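Local coordinates for hypothetical protein (Rhodococcus sp., PDB 2OV9) that probably hydrolyses medium- and long-chain acyl-coenzyme A thioesters to free fatty acids and coenzyme A, as a hotdog-fold thioesterase, at residues Leu158-His163 with Val199-Glu204; Val37-Leu42 with Leu118-Gln123. One frame throughout, in Å; residues are numbered along the deposited sequence.

Contact 1. Residues Leu158-His163 with Val199-Glu204; sequences LSTRYH and VCVSVE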
loop_
_atom_site.group_PDB
_atom_site.type_symbol
_atom_site.label_atom_id
_atom_site.label_comp_id
_atom_site.label_asym_id
_atom_site.label_seq_id
_atom_site.Cartn_x
_atom_site.Cartn_y
_atom_site.Cartn_z
ATOM N N LEU B 158 2.377 -7.428 14.184
ATOM C CA LEU B 158 3.357 -6.470 13.704
ATOM C C LEU B 158 3.255 -5.307 14.677
ATOM O O LEU B 158 2.152 -4.845 14.969
ATOM C CB LEU B 158 2.992 -6.038 12.279
ATOM C CG LEU B 158 3.984 -5.376 11.338
ATOM C CD1 LEU B 158 4.891 -6.433 10.698
ATOM C CD2 LEU B 158 3.203 -4.565 10.263
ATOM N N SER B 159 4.385 -4.870 15.219
ATOM C CA SER B 159 4.419 -3.677 16.062
ATOM C C SER B 159 5.312 -2.643 15.433
ATOM O O SER B 159 6.524 -2.824 15.430
ATOM C CB SER B 159 4.962 -4.016 17.436
ATOM O OG SER B 159 4.159 -5.038 17.999
ATOM N N THR B 160 4.718 -1.562 14.921
ATOM C CA THR B 160 5.483 -0.538 14.212
ATOM C C THR B 160 5.567 0.728 15.034
ATOM O O THR B 160 4.559 1.217 15.529
ATOM C CB THR B 160 4.845 -0.247 12.829
ATOM O OG1 THR B 160 4.466 -1.496 12.225
ATOM C CG2 THR B 160 5.820 0.481 11.915
ATOM N N ARG B 161 6.784 1.250 15.175
ATOM C CA ARG B 161 7.044 2.445 15.964
ATOM C C ARG B 161 7.581 3.540 15.049
ATOM O O ARG B 161 8.431 3.282 14.205
ATOM C CB ARG B 161 8.062 2.126 17.083
ATOM C CG ARG B 161 7.474 1.294 18.232
ATOM C CD ARG B 161 8.341 1.313 19.521
ATOM N NE ARG B 161 8.557 2.666 20.044
ATOM C CZ ARG B 161 9.738 3.172 20.401
ATOM N NH1 ARG B 161 10.857 2.439 20.345
ATOM N NH2 ARG B 161 9.792 4.424 20.853
ATOM N N TYR B 162 7.094 4.762 15.249
ATOM C CA TYR B 162 7.398 5.878 14.387
ATOM C C TYR B 162 8.207 6.904 15.154
ATOM O O TYR B 162 7.722 7.484 16.125
ATOM C CB TYR B 162 6.086 6.489 13.857
ATOM C CG TYR B 162 5.317 5.508 13.000
ATOM C CD1 TYR B 162 5.465 5.502 11.607
ATOM C CD2 TYR B 162 4.474 4.562 13.575
ATOM C CE1 TYR B 162 4.763 4.570 10.818
ATOM C CE2 TYR B 162 3.786 3.628 12.795
ATOM C CZ TYR B 162 3.929 3.658 11.414
ATOM O OH TYR B 162 3.250 2.734 10.647
ATOM N N HIS B 163 9.422 7.143 14.687
ATOM C CA HIS B 163 10.409 7.906 15.435
ATOM C C HIS B 163 10.610 9.308 14.887
ATOM O O HIS B 163 10.737 10.263 15.653
ATOM C CB HIS B 163 11.742 7.142 15.424
ATOM C CG HIS B 163 11.623 5.718 15.885
ATOM N ND1 HIS B 163 11.640 5.369 17.220
ATOM C CD2 HIS B 163 11.450 4.565 15.199
ATOM C CE1 HIS B 163 11.491 4.059 17.332
ATOM N NE2 HIS B 163 11.387 3.544 16.123
ATOM N N VAL B 199 16.918 6.495 12.162
ATOM C CA VAL B 199 15.732 5.650 12.013
ATOM C C VAL B 199 14.448 6.491 11.972
ATOM O O VAL B 199 14.243 7.384 12.819
ATOM C CB VAL B 199 15.598 4.672 13.190
ATOM C CG1 VAL B 199 14.357 3.777 13.009
ATOM C CG2 VAL B 199 16.852 3.816 13.328
ATOM N N CYS B 200 13.603 6.221 10.981
ATOM C CA CYS B 200 12.314 6.874 10.825
ATOM C C CYS B 200 11.216 5.994 11.398
ATOM O O CYS B 200 10.386 6.455 12.197
ATOM C CB CYS B 200 12.038 7.113 9.337
ATOM S SG CYS B 200 13.137 8.326 8.668
ATOM N N VAL B 201 11.206 4.735 10.972
ATOM C CA VAL B 201 10.216 3.757 11.427
ATOM C C VAL B 201 10.935 2.467 11.761
ATOM O O VAL B 201 11.903 2.084 11.095
ATOM C CB VAL B 201 9.185 3.432 10.330
ATOM C CG1 VAL B 201 7.981 2.601 10.921
ATOM C CG2 VAL B 201 8.664 4.705 9.722
ATOM N N SER B 202 10.458 1.757 12.780
ATOM C CA SER B 202 11.029 0.470 13.089
ATOM C C SER B 202 9.871 -0.487 13.311
ATOM O O SER B 202 8.761 -0.066 13.548
ATOM C CB SER B 202 11.941 0.563 14.328
ATOM O OG SER B 202 11.223 0.911 15.515
ATOM N N VAL B 203 10.148 -1.772 13.210
ATOM C CA VAL B 203 9.130 -2.792 13.390
ATOM C C VAL B 203 9.702 -4.032 14.057
ATOM O O VAL B 203 10.899 -4.330 13.916
ATOM C CB VAL B 203 8.471 -3.177 12.040
ATOM C CG1 VAL B 203 9.490 -3.833 11.097
ATOM C CG2 VAL B 203 7.243 -4.101 12.270
ATOM N N GLU B 204 8.847 -4.671 14.851
ATOM C CA GLU B 204 9.039 -6.033 15.356
ATOM C C GLU B 204 7.839 -6.871 14.904
ATOM O O GLU B 204 6.688 -6.514 15.235
ATOM C CB GLU B 204 9.076 -6.049 16.891
ATOM C CG GLU B 204 10.370 -5.572 17.552
ATOM C CD GLU B 204 10.300 -5.546 19.086
ATOM O OE1 GLU B 204 9.452 -6.256 19.687
ATOM O OE2 GLU B 204 11.105 -4.806 19.700
HETATM O O HOH W 1 5.443 -7.461 17.487
#

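Contact 2. Residues Val37-Leu42 with Leu118-Gln123; sequences VVDALL and LTIPYQ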
loop_
_atom_site.group_PDB
_atom_site.type_symbol
_atom_site.label_atom_id
_atom_site.label_comp_id
_atom_site.label_asym_id
_atom_site.label_seq_id
_atom_site.Cartn_x
_atom_site.Cartn_y
_atom_site.Cartn_z
ATOM N N VAL B 37 1.645 7.149 -15.094
ATOM C CA VAL B 37 0.276 7.667 -15.186
ATOM C C VAL B 37 -0.329 7.920 -13.780
ATOM O O VAL B 37 -0.913 8.995 -13.540
ATOM C CB VAL B 37 -0.653 6.693 -15.978
ATOM C CG1 VAL B 37 -2.129 7.073 -15.803
ATOM C CG2 VAL B 37 -0.271 6.625 -17.460
ATOM N N VAL B 38 -0.220 6.925 -12.895
ATOM C CA VAL B 38 -0.660 7.039 -11.491
ATOM C C VAL B 38 -0.047 8.262 -10.813
ATOM O O VAL B 38 -0.764 9.054 -10.212
ATOM C CB VAL B 38 -0.356 5.764 -10.678
ATOM C CG1 VAL B 38 -0.600 5.993 -9.161
ATOM C CG2 VAL B 38 -1.185 4.566 -11.217
ATOM N N ASP B 39 1.268 8.430 -10.915
ATOM C CA ASP B 39 1.916 9.636 -10.389
ATOM C C ASP B 39 1.325 10.933 -10.990
ATOM O O ASP B 39 0.976 11.868 -10.250
ATOM C CB ASP B 39 3.423 9.581 -10.668
ATOM C CG ASP B 39 4.198 10.582 -9.852
ATOM O OD1 ASP B 39 4.609 10.265 -8.733
ATOM O OD2 ASP B 39 4.387 11.722 -10.321
ATOM N N ALA B 40 1.222 10.982 -12.324
ATOM C CA ALA B 40 0.824 12.201 -13.046
ATOM C C ALA B 40 -0.603 12.660 -12.728
ATOM O O ALA B 40 -0.865 13.858 -12.654
ATOM C CB ALA B 40 0.995 12.011 -14.565
ATOM N N LEU B 41 -1.499 11.692 -12.544
ATOM C CA LEU B 41 -2.906 11.953 -12.191
ATOM C C LEU B 41 -3.029 12.731 -10.900
ATOM O O LEU B 41 -3.923 13.552 -10.750
ATOM C CB LEU B 41 -3.693 10.629 -12.075
ATOM C CG LEU B 41 -4.237 9.957 -13.349
ATOM C CD1 LEU B 41 -4.743 8.508 -13.071
ATOM C CD2 LEU B 41 -5.359 10.776 -13.950
ATOM N N LEU B 42 -2.119 12.492 -9.956
ATOM C CA LEU B 42 -2.179 13.201 -8.666
ATOM C C LEU B 42 -1.660 14.635 -8.750
ATOM O O LEU B 42 -1.915 15.454 -7.867
ATOM C CB LEU B 42 -1.419 12.423 -7.586
ATOM C CG LEU B 42 -2.154 11.188 -7.068
ATOM C CD1 LEU B 42 -1.186 10.194 -6.466
ATOM C CD2 LEU B 42 -3.242 11.567 -6.043
ATOM N N LEU B 118 10.514 7.270 -2.584
ATOM C CA LEU B 118 9.059 7.212 -2.754
ATOM C C LEU B 118 8.439 8.504 -3.247
ATOM O O LEU B 118 8.941 9.590 -2.987
ATOM C CB LEU B 118 8.370 6.738 -1.463
ATOM C CG LEU B 118 8.642 5.318 -0.991
ATOM C CD1 LEU B 118 8.171 5.126 0.458
ATOM C CD2 LEU B 118 7.965 4.272 -1.900
ATOM N N THR B 119 7.317 8.350 -3.936
ATOM C CA THR B 119 6.661 9.392 -4.723
ATOM C C THR B 119 5.257 9.707 -4.214
ATOM O O THR B 119 4.750 9.037 -3.288
ATOM C CB THR B 119 6.516 8.901 -6.153
ATOM O OG1 THR B 119 5.961 7.580 -6.117
ATOM C CG2 THR B 119 7.883 8.848 -6.853
ATOM N N ILE B 120 4.604 10.696 -4.826
ATOM C CA ILE B 120 3.384 11.239 -4.208
ATOM C C ILE B 120 2.200 10.297 -4.014
ATOM O O ILE B 120 1.376 10.566 -3.181
ATOM C CB ILE B 120 2.842 12.576 -4.794
ATOM C CG1 ILE B 120 2.562 12.493 -6.293
ATOM C CG2 ILE B 120 3.707 13.781 -4.372
ATOM C CD1 ILE B 120 1.622 13.639 -6.736
ATOM N N PRO B 121 2.078 9.218 -4.801
ATOM C CA PRO B 121 0.970 8.292 -4.469
ATOM C C PRO B 121 1.057 7.690 -3.079
ATOM O O PRO B 121 0.021 7.260 -2.531
ATOM C CB PRO B 121 1.129 7.185 -5.526
ATOM C CG PRO B 121 1.697 7.885 -6.683
ATOM C CD PRO B 121 2.745 8.786 -6.043
ATOM N N TYR B 122 2.278 7.629 -2.541
ATOM C CA TYR B 122 2.587 7.047 -1.207
ATOM C C TYR B 122 2.473 8.048 -0.032
ATOM O O TYR B 122 2.776 7.712 1.138
ATOM C CB TYR B 122 3.989 6.379 -1.251
ATOM C CG TYR B 122 4.068 5.333 -2.352
ATOM C CD1 TYR B 122 3.499 4.073 -2.186
ATOM C CD2 TYR B 122 4.614 5.646 -3.596
ATOM C CE1 TYR B 122 3.547 3.105 -3.210
ATOM C CE2 TYR B 122 4.638 4.709 -4.639
ATOM C CZ TYR B 122 4.106 3.453 -4.434
ATOM O OH TYR B 122 4.154 2.535 -5.444
ATOM N N GLN B 123 1.992 9.248 -0.355
ATOM C CA GLN B 123 1.937 10.399 0.574
ATOM C C GLN B 123 0.845 10.271 1.633
ATOM O O GLN B 123 -0.282 9.873 1.326
ATOM C CB GLN B 123 1.706 11.677 -0.213
ATOM C CG GLN B 123 1.724 13.021 0.581
ATOM C CD GLN B 123 1.872 14.219 -0.364
ATOM O OE1 GLN B 123 1.201 14.300 -1.390
ATOM N NE2 GLN B 123 2.754 15.139 -0.027
HETATM O O HOH W 2 5.871 12.046 -7.078
HETATM O O HOH W 3 5.038 7.357 -8.595
#

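Contact 1. Residues Leu158-His163 with Val199-Glu204
His163 and Ser202 meet side chain to side chain where strand 154-162 ends and the antiparallel strand 199-208 of the hotdog sheet begins. NE2 of His163 lies 2.7 Å from OG of Ser202, and the bond is almost straight. Either group could be the donor. The serine oxygen sits near the plane of the imidazole, at its edge. Ser202 has OG between its backbone N and carbonyl carbon (chi1 64°), and this turns the hydroxyl to the histidine. CE1 of the same ring stands over one face of the Arg161 guanidinium, shifted toward its rim.

The strand segments 158-162 and 201-204 run at 160°, close to antiparallel. Ser159 with Glu204 and Arg161 with Ser202 are hydrogen-bonded pairs. Thr160 with Val203 and Tyr162 with Val201 are non-hydrogen-bonded pairs. A further backbone bond joins His163 N to Cys200 O at 2.8 Å. Cys200 and Val201 form a classic beta bulge opposite Ile192 of strand 185-194.

Leu158, Thr160, Tyr162, Val201 and Val203 meet on the face turned to helix 131-148. Val201 lies alongside Tyr162, pointing the same way. Its CG1 stands 4.1 Å from the centroid of the Tyr162 ring, over the face but shifted to the rim, as a CH-pi contact. The Tyr162 hydroxyl is bound to Gly131 O. With chi1 at -162°, Leu158 sets CG opposite its own backbone N, and that branch point reaches CG2 of Val203 at 3.6 Å.

The outer edge of strand 154-162 pairs with a strand of the second subunit, so the sheet continues across the dimer. At the Ser159 end one water bridges the strands, 2.8 Å from Ser159 OG and donating to Glu204 O at 2.7 Å.

Contact 2. Residues Val37-Leu42 with Leu118-Gln123
Leu42 lays its CD1 methyl against the ring of Pro121, 3.7 Å from CG of the proline. The same methyl also meets Pro121 CA. Val38, one helical turn earlier, brings CG1 to within 3.9 Å of that CG, so the two side chains meet the proline ring side by side from the helix. Ile120 comes in beside it. Its CG1 stands between the backbone N and the carbonyl carbon (chi1 57°), and CD1 extends to the helix, 3.4 Å from CB of Leu42, a tight fit. Shortening Ile120 to an alanine would remove CD1, and is likely to leave a gap against Leu42 CB and that side chain less firmly packed.

The polar side is bridged by water. Asp39 OD1 accepts from two waters, one at 2.7 Å and one at 2.9 Å. The first water accepts from Ile120 N, and the second is bonded to Thr119 OG1. OD1 also lies 3.5 Å from Thr119 CB. The other oxygen, OD2, makes a salt bridge with Arg43.

Leu98 of the second subunit packs on both Val38 and Pro121. The contact joins the N-terminal helical region to the hotdog domain. It sets the C-terminal part of helix 26-43 against a short 3-10 turn at 120-122, in the loop that leads from strand 112-117 to helix 131-148.

How the contacts relate
Contact 2 closes before contact 1 opens along the chain. Their centres are about 24 Å apart, and their nearest atoms about 9 Å, so they do not touch. Contact 1 lies within the hotdog sheet, between strands 154-162 and 199-208. Contact 2 docks helix 26-43 onto the loop after strand 112-117 of the same sheet. Helix 131-148 lies near both: it packs on residues of contact 1, and it touches Leu118 and Tyr122 beside contact 2. Both contacts reach the second subunit, contact 1 by strand pairing and contact 2 by packing and a hydrogen bond. The second subunit thus borders both the sheet edge and the place where the helical region attaches.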